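Local coordinates for alpha-l-arabinofuranosidase domain protein (Thermotoga maritima, PDB 4ATW) that hydrolyses alpha-L-arabinofuranosides, probably releasing terminal non-reducing arabinofuranosyl residues from arabinose-containing polysaccharides and oligosaccharides, at residues A56-I60 with L343-Y347; A305-L309 with A349-I353; V434-P440 with V453-E459. All blocks are in the same frame, centred on the assembly; numbering follows the deposited sequence.

Contact 1: residues A56-I60 with L343-Y347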
loop_
_atom_site.group_PDB
_atom_site.type_symbol
_atom_site.label_atom_id
_atom_site.label_comp_id
_atom_site.label_asym_id
_atom_site.label_seq_id
_atom_site.Cartn_x
_atom_site.Cartn_y
_atom_site.Cartn_z
ATOM N N ALA A 56 14.150 -9.406 1.239
ATOM C CA ALA A 56 12.940 -9.191 2.005
ATOM C C ALA A 56 11.843 -8.610 1.119
ATOM O O ALA A 56 10.664 -8.937 1.291
ATOM C CB ALA A 56 13.222 -8.271 3.150
ATOM N N VAL A 57 12.232 -7.761 0.163
ATOM C CA VAL A 57 11.259 -7.134 -0.740
ATOM C C VAL A 57 10.718 -8.091 -1.803
ATOM O O VAL A 57 9.536 -8.034 -2.171
ATOM C CB VAL A 57 11.874 -5.881 -1.426
ATOM C CG1 VAL A 57 10.991 -5.407 -2.591
ATOM C CG2 VAL A 57 12.041 -4.764 -0.397
ATOM N N LYS A 58 11.579 -8.974 -2.296
ATOM C CA LYS A 58 11.131 -9.913 -3.313
ATOM C C LYS A 58 10.258 -10.983 -2.652
ATOM O O LYS A 58 9.375 -11.590 -3.287
ATOM C CB LYS A 58 12.315 -10.591 -3.992
ATOM C CG LYS A 58 13.318 -9.661 -4.624
ATOM C CD LYS A 58 14.211 -10.436 -5.589
ATOM C CE LYS A 58 15.311 -9.565 -6.212
ATOM N NZ LYS A 58 16.032 -10.308 -7.306
ATOM N N ARG A 59 10.504 -11.208 -1.367
ATOM C CA ARG A 59 9.757 -12.225 -0.658
ATOM C C ARG A 59 8.298 -11.876 -0.520
ATOM O O ARG A 59 7.476 -12.771 -0.285
ATOM C CB ARG A 59 10.349 -12.481 0.728
ATOM C CG ARG A 59 9.678 -13.629 1.481
ATOM C CD ARG A 59 10.280 -13.755 2.855
ATOM N NE ARG A 59 11.724 -13.888 2.747
ATOM C CZ ARG A 59 12.590 -13.251 3.528
ATOM N NH1 ARG A 59 12.143 -12.433 4.477
ATOM N NH2 ARG A 59 13.899 -13.426 3.350
ATOM N N ILE A 60 7.959 -10.593 -0.632
ATOM C CA ILE A 60 6.558 -10.245 -0.530
ATOM C C ILE A 60 6.694 -9.698 -1.943
ATOM O O ILE A 60 7.342 -8.692 -2.160
ATOM C CB ILE A 60 6.312 -9.252 0.585
ATOM C CG1 ILE A 60 7.094 -7.996 0.347
ATOM C CG2 ILE A 60 6.774 -9.825 1.919
ATOM C CD1 ILE A 60 6.744 -6.968 1.398
ATOM N N LEU A 343 12.499 -7.259 10.279
ATOM C CA LEU A 343 11.159 -7.184 9.727
ATOM C C LEU A 343 10.153 -6.916 10.841
ATOM O O LEU A 343 10.079 -7.670 11.808
ATOM C CB LEU A 343 10.843 -8.496 9.009
ATOM C CG LEU A 343 12.055 -8.996 8.204
ATOM C CD1 LEU A 343 11.688 -10.135 7.298
ATOM C CD2 LEU A 343 12.569 -7.884 7.353
ATOM N N THR A 344 9.399 -5.819 10.723
ATOM C CA THR A 344 8.384 -5.451 11.710
ATOM C C THR A 344 7.107 -6.193 11.417
ATOM O O THR A 344 6.877 -6.632 10.287
ATOM C CB THR A 344 8.049 -3.987 11.663
ATOM O OG1 THR A 344 7.713 -3.629 10.321
ATOM C CG2 THR A 344 9.217 -3.166 12.176
ATOM N N PRO A 345 6.255 -6.350 12.443
ATOM C CA PRO A 345 4.969 -7.055 12.317
ATOM C C PRO A 345 4.161 -6.642 11.081
ATOM O O PRO A 345 3.428 -7.441 10.504
ATOM C CB PRO A 345 4.271 -6.713 13.630
ATOM C CG PRO A 345 5.445 -6.669 14.601
ATOM C CD PRO A 345 6.480 -5.896 13.833
ATOM N N VAL A 346 4.318 -5.387 10.666
ATOM C CA VAL A 346 3.624 -4.881 9.490
ATOM C C VAL A 346 4.159 -5.620 8.270
ATOM O O VAL A 346 3.397 -6.042 7.400
ATOM C CB VAL A 346 3.861 -3.381 9.322
ATOM C CG1 VAL A 346 3.074 -2.874 8.137
ATOM C CG2 VAL A 346 3.444 -2.643 10.593
ATOM N N TYR A 347 5.479 -5.785 8.211
ATOM C CA TYR A 347 6.073 -6.509 7.089
ATOM C C TYR A 347 5.531 -7.931 7.082
ATOM O O TYR A 347 5.121 -8.440 6.048
ATOM C CB TYR A 347 7.607 -6.514 7.175
ATOM C CG TYR A 347 8.273 -7.461 6.184
ATOM C CD1 TYR A 347 8.283 -8.844 6.409
ATOM C CD2 TYR A 347 8.821 -6.999 4.998
ATOM C CE1 TYR A 347 8.805 -9.725 5.474
ATOM C CE2 TYR A 347 9.345 -7.878 4.062
ATOM C CZ TYR A 347 9.323 -9.232 4.312
ATOM O OH TYR A 347 9.785 -10.119 3.387
#
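The phenol of Tyr347 reaches across to Ala56 and makes the one clear polar link between residues 56-60 and 343-347. Its OH donates to Ala56 O at 2.6 Å, in the carbonyl plane and on a lone pair, with a C=O...O angle of 124°. The acceptor in turn lies at the edge of the tyrosine ring. With CG anti to the backbone N (chi1 169°), the ring extends away from its own helix and brings the hydroxyl to the carbonyl of Ala56 on helix 51-58.

Apolar contacts surround this bond. Ile60 CG2 sits 3.5 Å from Tyr347 CZ, and Ile60 CD1 lies 3.8 Å from Tyr347 CE2, so both branches brace the outer half of the ring. Ala56 CB adds a contact to Tyr347 CE2 at 4.0 Å.

Arg59 forms the more exposed margin, where Leu343 CD1 meets the edge of its guanidinium, 3.7 Å from NH1. The guanidinium stands 78° from the tyrosine ring plane.

Ile334 of strand 334-337 touches Ala56, Leu343 and Tyr347. Asn355, at the C-terminal end of helix 345-355, binds Arg59 O, while Tyr347 near its N-terminal end holds Ala56; helix 51-58 is its neighbour around the barrel.

Contact 2: residues A305-L309 with A349-I353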
loop_
_atom_site.group_PDB
_atom_site.type_symbol
_atom_site.label_atom_id
_atom_site.label_comp_id
_atom_site.label_asym_id
_atom_site.label_seq_id
_atom_site.Cartn_x
_atom_site.Cartn_y
_atom_site.Cartn_z
ATOM N N ALA A 305 -2.733 -4.162 10.112
ATOM C CA ALA A 305 -2.283 -4.305 8.748
ATOM C C ALA A 305 -2.908 -5.548 8.159
ATOM O O ALA A 305 -3.346 -5.580 7.002
ATOM C CB ALA A 305 -0.763 -4.410 8.731
ATOM N N CYS A 306 -2.948 -6.581 8.982
ATOM C CA CYS A 306 -3.497 -7.842 8.551
ATOM C C CYS A 306 -4.966 -7.635 8.162
ATOM O O CYS A 306 -5.423 -8.053 7.087
ATOM C CB CYS A 306 -3.340 -8.850 9.688
ATOM S SG CYS A 306 -2.400 -10.322 9.202
ATOM N N GLY A 307 -5.685 -6.955 9.043
ATOM C CA GLY A 307 -7.090 -6.693 8.815
ATOM C C GLY A 307 -7.363 -5.863 7.578
ATOM O O GLY A 307 -8.299 -6.142 6.796
ATOM N N VAL A 308 -6.560 -4.821 7.402
ATOM C CA VAL A 308 -6.712 -3.982 6.234
ATOM C C VAL A 308 -6.635 -4.848 4.963
ATOM O O VAL A 308 -7.500 -4.770 4.089
ATOM C CB VAL A 308 -5.622 -2.883 6.204
ATOM C CG1 VAL A 308 -5.706 -2.090 4.906
ATOM C CG2 VAL A 308 -5.821 -1.943 7.383
ATOM N N LEU A 309 -5.610 -5.689 4.876
ATOM C CA LEU A 309 -5.448 -6.553 3.700
ATOM C C LEU A 309 -6.663 -7.448 3.483
ATOM O O LEU A 309 -7.078 -7.682 2.344
ATOM C CB LEU A 309 -4.174 -7.417 3.813
ATOM C CG LEU A 309 -2.837 -6.687 3.684
ATOM C CD1 LEU A 309 -1.718 -7.663 3.962
ATOM C CD2 LEU A 309 -2.703 -6.057 2.319
ATOM N N ALA A 349 2.736 -9.168 8.162
ATOM C CA ALA A 349 1.357 -9.247 7.678
ATOM C C ALA A 349 1.337 -9.439 6.169
ATOM O O ALA A 349 0.550 -10.231 5.626
ATOM C CB ALA A 349 0.586 -8.009 8.061
ATOM N N PHE A 350 2.204 -8.722 5.480
ATOM C CA PHE A 350 2.239 -8.898 4.045
ATOM C C PHE A 350 2.842 -10.251 3.683
ATOM O O PHE A 350 2.329 -10.940 2.800
ATOM C CB PHE A 350 3.038 -7.794 3.380
ATOM C CG PHE A 350 2.257 -6.552 3.147
ATOM C CD1 PHE A 350 1.932 -5.710 4.194
ATOM C CD2 PHE A 350 1.859 -6.211 1.864
ATOM C CE1 PHE A 350 1.222 -4.543 3.955
ATOM C CE2 PHE A 350 1.148 -5.034 1.624
ATOM C CZ PHE A 350 0.832 -4.205 2.664
ATOM N N GLU A 351 3.916 -10.639 4.370
ATOM C CA GLU A 351 4.563 -11.920 4.077
ATOM C C GLU A 351 3.506 -13.014 4.088
ATOM O O GLU A 351 3.455 -13.889 3.196
ATOM C CB GLU A 351 5.645 -12.249 5.114
ATOM C CG GLU A 351 6.748 -13.114 4.543
ATOM C CD GLU A 351 7.726 -13.623 5.596
ATOM O OE1 GLU A 351 7.993 -12.903 6.588
ATOM O OE2 GLU A 351 8.242 -14.749 5.413
ATOM N N LEU A 352 2.637 -12.932 5.096
ATOM C CA LEU A 352 1.587 -13.917 5.255
ATOM C C LEU A 352 0.523 -13.863 4.182
ATOM O O LEU A 352 0.284 -14.852 3.489
ATOM C CB LEU A 352 0.928 -13.758 6.610
ATOM C CG LEU A 352 -0.273 -14.659 6.856
ATOM C CD1 LEU A 352 0.126 -16.094 6.735
ATOM C CD2 LEU A 352 -0.812 -14.345 8.237
ATOM N N ILE A 353 -0.111 -12.708 4.010
ATOM C CA ILE A 353 -1.183 -12.644 3.021
ATOM C C ILE A 353 -0.784 -12.686 1.570
ATOM O O ILE A 353 -1.513 -13.236 0.765
ATOM C CB ILE A 353 -2.097 -11.415 3.208
ATOM C CG1 ILE A 353 -2.511 -11.270 4.668
ATOM C CG2 ILE A 353 -3.364 -11.613 2.372
ATOM C CD1 ILE A 353 -3.396 -12.411 5.177
#
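Leu309 projects from helix 299-313 into the surface of helix 345-355 and carries the densest part of this contact. Its CD1 lies over the centre of the Phe350 ring, 4.1 Å from the centroid and only 9° off the ring normal, a CH-pi contact. Its other methyl, CD2, lies 4.0 Å from Phe350 CZ. The same CD1 also meets Ile353 CG1 at 3.8 Å, where the two side chains lie alongside each other, pointing opposite ways. Phe350 CG is anti to its carbonyl carbon (chi1 -83°), which brings one face of the ring against the leucine. Truncation to an alanine here would probably open a gap between the helices and leave the face of Phe350 and the flank of Ile353 without their shared partner.

The two segments are neighbouring helices on the outside of the (beta/alpha)8 barrel; they run in broadly the same direction, inclined by 39°, with their axes 9.5 Å apart. Where they draw nearest, small side chains meet: Ala349 CB is 3.9 Å from Ala305 CB and also 3.9 Å from Cys306 SG.

Packing is thinner toward Leu352, whose CD2 is 4.4 Å from Cys306 SG. That sulfur is tied by a disulfide to Cys476 of strand 475-481, which joins the barrel helix covalently to the beta domain. Glu351, partly exposed, takes no part in the contact with residues 305-309 and pairs with Lys348 in a salt bridge, while Phe350 extends the buried side toward His23 and Trp282.

Contact 3: residues V434-P440 with V453-E459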
loop_
_atom_site.group_PDB
_atom_site.type_symbol
_atom_site.label_atom_id
_atom_site.label_comp_id
_atom_site.label_asym_id
_atom_site.label_seq_id
_atom_site.Cartn_x
_atom_site.Cartn_y
_atom_site.Cartn_z
ATOM N N VAL A 434 -2.150 -24.818 7.919
ATOM C CA VAL A 434 -2.487 -23.433 8.274
ATOM C C VAL A 434 -1.312 -22.589 8.706
ATOM O O VAL A 434 -0.569 -22.959 9.634
ATOM C CB VAL A 434 -3.554 -23.318 9.424
ATOM C CG1 VAL A 434 -4.648 -24.324 9.225
ATOM C CG2 VAL A 434 -2.909 -23.458 10.812
ATOM N N TYR A 435 -1.145 -21.443 8.046
ATOM C CA TYR A 435 -0.054 -20.554 8.423
ATOM C C TYR A 435 -0.642 -19.457 9.241
ATOM O O TYR A 435 -1.475 -18.722 8.752
ATOM C CB TYR A 435 0.634 -19.961 7.207
ATOM C CG TYR A 435 0.970 -20.988 6.180
ATOM C CD1 TYR A 435 -0.007 -21.460 5.309
ATOM C CD2 TYR A 435 2.258 -21.486 6.071
ATOM C CE1 TYR A 435 0.291 -22.408 4.332
ATOM C CE2 TYR A 435 2.577 -22.448 5.103
ATOM C CZ TYR A 435 1.587 -22.903 4.230
ATOM O OH TYR A 435 1.870 -23.831 3.253
ATOM N N THR A 436 -0.217 -19.364 10.491
ATOM C CA THR A 436 -0.740 -18.335 11.370
ATOM C C THR A 436 0.365 -17.390 11.860
ATOM O O THR A 436 1.533 -17.791 12.042
ATOM C CB THR A 436 -1.462 -18.975 12.568
ATOM O OG1 THR A 436 -0.527 -19.186 13.629
ATOM C CG2 THR A 436 -2.047 -20.334 12.165
ATOM N N LEU A 437 -0.016 -16.133 12.068
ATOM C CA LEU A 437 0.929 -15.106 12.510
ATOM C C LEU A 437 0.505 -14.402 13.782
ATOM O O LEU A 437 -0.535 -13.731 13.826
ATOM C CB LEU A 437 1.131 -14.061 11.403
ATOM C CG LEU A 437 1.743 -12.714 11.776
ATOM C CD1 LEU A 437 3.122 -12.892 12.392
ATOM C CD2 LEU A 437 1.817 -11.873 10.519
ATOM N N THR A 438 1.327 -14.551 14.813
ATOM C CA THR A 438 1.048 -13.919 16.095
ATOM C C THR A 438 2.361 -13.898 16.850
ATOM O O THR A 438 3.415 -14.106 16.245
ATOM C CB THR A 438 -0.020 -14.717 16.916
ATOM O OG1 THR A 438 -0.520 -13.915 18.005
ATOM C CG2 THR A 438 0.586 -16.004 17.460
ATOM N N GLY A 439 2.293 -13.651 18.156
ATOM C CA GLY A 439 3.492 -13.621 18.966
ATOM C C GLY A 439 3.196 -13.497 20.447
ATOM O O GLY A 439 2.038 -13.476 20.847
ATOM N N PRO A 440 4.230 -13.386 21.288
ATOM C CA PRO A 440 4.099 -13.257 22.745
ATOM C C PRO A 440 2.936 -12.411 23.297
ATOM O O PRO A 440 2.032 -12.920 23.950
ATOM C CB PRO A 440 5.447 -12.680 23.152
ATOM C CG PRO A 440 6.380 -13.347 22.182
ATOM C CD PRO A 440 5.636 -13.226 20.877
ATOM N N VAL A 453 10.628 -12.902 17.034
ATOM C CA VAL A 453 9.629 -12.830 18.110
ATOM C C VAL A 453 8.210 -12.951 17.526
ATOM O O VAL A 453 7.403 -13.771 17.975
ATOM C CB VAL A 453 9.744 -11.495 18.890
ATOM C CG1 VAL A 453 8.614 -11.387 19.897
ATOM C CG2 VAL A 453 11.092 -11.415 19.592
ATOM N N VAL A 454 7.926 -12.116 16.525
ATOM C CA VAL A 454 6.645 -12.108 15.815
ATOM C C VAL A 454 6.920 -12.748 14.446
ATOM O O VAL A 454 7.711 -12.214 13.663
ATOM C CB VAL A 454 6.126 -10.651 15.625
ATOM C CG1 VAL A 454 4.818 -10.656 14.852
ATOM C CG2 VAL A 454 5.941 -9.977 16.987
ATOM N N ASP A 455 6.290 -13.886 14.149
ATOM C CA ASP A 455 6.561 -14.550 12.877
ATOM C C ASP A 455 5.440 -15.484 12.413
ATOM O O ASP A 455 4.446 -15.678 13.122
ATOM C CB ASP A 455 7.883 -15.318 13.008
ATOM C CG ASP A 455 8.646 -15.402 11.708
ATOM O OD1 ASP A 455 8.025 -15.240 10.640
ATOM O OD2 ASP A 455 9.870 -15.641 11.751
ATOM N N ILE A 456 5.611 -16.047 11.216
ATOM C CA ILE A 456 4.642 -16.966 10.624
ATOM C C ILE A 456 5.064 -18.393 10.882
ATOM O O ILE A 456 6.243 -18.727 10.751
ATOM C CB ILE A 456 4.564 -16.800 9.106
ATOM C CG1 ILE A 456 4.157 -15.365 8.773
ATOM C CG2 ILE A 456 3.564 -17.800 8.513
ATOM C CD1 ILE A 456 4.120 -15.068 7.289
ATOM N N THR A 457 4.098 -19.245 11.214
ATOM C CA THR A 457 4.375 -20.665 11.506
ATOM C C THR A 457 3.330 -21.622 10.938
ATOM O O THR A 457 2.122 -21.461 11.163
ATOM C CB THR A 457 4.421 -20.880 13.005
ATOM O OG1 THR A 457 3.153 -20.483 13.556
ATOM C CG2 THR A 457 5.551 -20.016 13.638
ATOM N N SER A 458 3.796 -22.630 10.214
ATOM C CA SER A 458 2.878 -23.593 9.623
ATOM C C SER A 458 2.479 -24.636 10.651
ATOM O O SER A 458 3.003 -24.672 11.760
ATOM C CB SER A 458 3.548 -24.370 8.468
ATOM O OG SER A 458 4.673 -25.115 8.910
ATOM N N GLU A 459 1.548 -25.489 10.262
ATOM C CA GLU A 459 1.053 -26.536 11.131
ATOM C C GLU A 459 0.059 -27.283 10.253
ATOM O O GLU A 459 -0.700 -26.655 9.508
ATOM C CB GLU A 459 0.335 -25.853 12.293
ATOM C CG GLU A 459 -0.153 -26.801 13.382
ATOM C CD GLU A 459 -1.645 -26.641 13.675
ATOM O OE1 GLU A 459 -2.447 -26.894 12.750
ATOM O OE2 GLU A 459 -2.015 -26.261 14.816
#
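Leu437 and Ile456 face each other as a non-hydrogen-bonded antiparallel pair, and the leucine can be traced outward from the strand. Its CB lies 4.2 Å from Ile456 CG1 and also touches Leu352 of helix 345-355. With CG anti to the backbone N (chi1 163°), the two methyls part: CD1 turns to the partner strand, close to Asp455 O and 3.7 Å from Val454 CG1, whereas CD2 reaches the helix at Ala349 N.

In the adjacent pair, Thr436 and Thr457 are hydrogen-bonded in both directions. Thr457 N gives to Thr436 O at 3.1 Å, and Thr436 N to Thr457 O at 3.2 Å, the latter from 37° above the carbonyl plane. The arrangement is two antiparallel strands joined by a long loop, at the margin of the C-terminal beta-sheet domain that accompanies the barrel in this family. Strand 475-481 flanks the other side of strand 433-438, bonding to it through Val478 and Cys476.

Beyond the regular pairing, Val434 N donates to Glu459 O at 2.8 Å, almost in line with the carbonyl. Tyr435 CB packs on Ile456 CG2 at 3.9 Å, and the tyrosine ring stacks on His356. At the far end, Pro440 CD rests 3.6 Å from Val453 CG1.

From the N terminus, residues 56-60 come first and pair with 343-347, so that contact 1 closes a loop of 282 residues that takes in most of the barrel. Residues 305-309 lie inside that loop but pair with 349-353 beyond it, so contacts 1 and 2 cross; both use helix 345-355, which is thereby wedged between helices 51-58 and 299-313. Contact 3 follows in series, closing a local loop of 12 residues within the beta domain. It leans on the same helix through Leu352, and Pro345 meets Val454. Helix 345-355, the last of the barrel, thus joins the first barrel helix 51-58 and the preceding helix 299-313 to the C-terminal sheet.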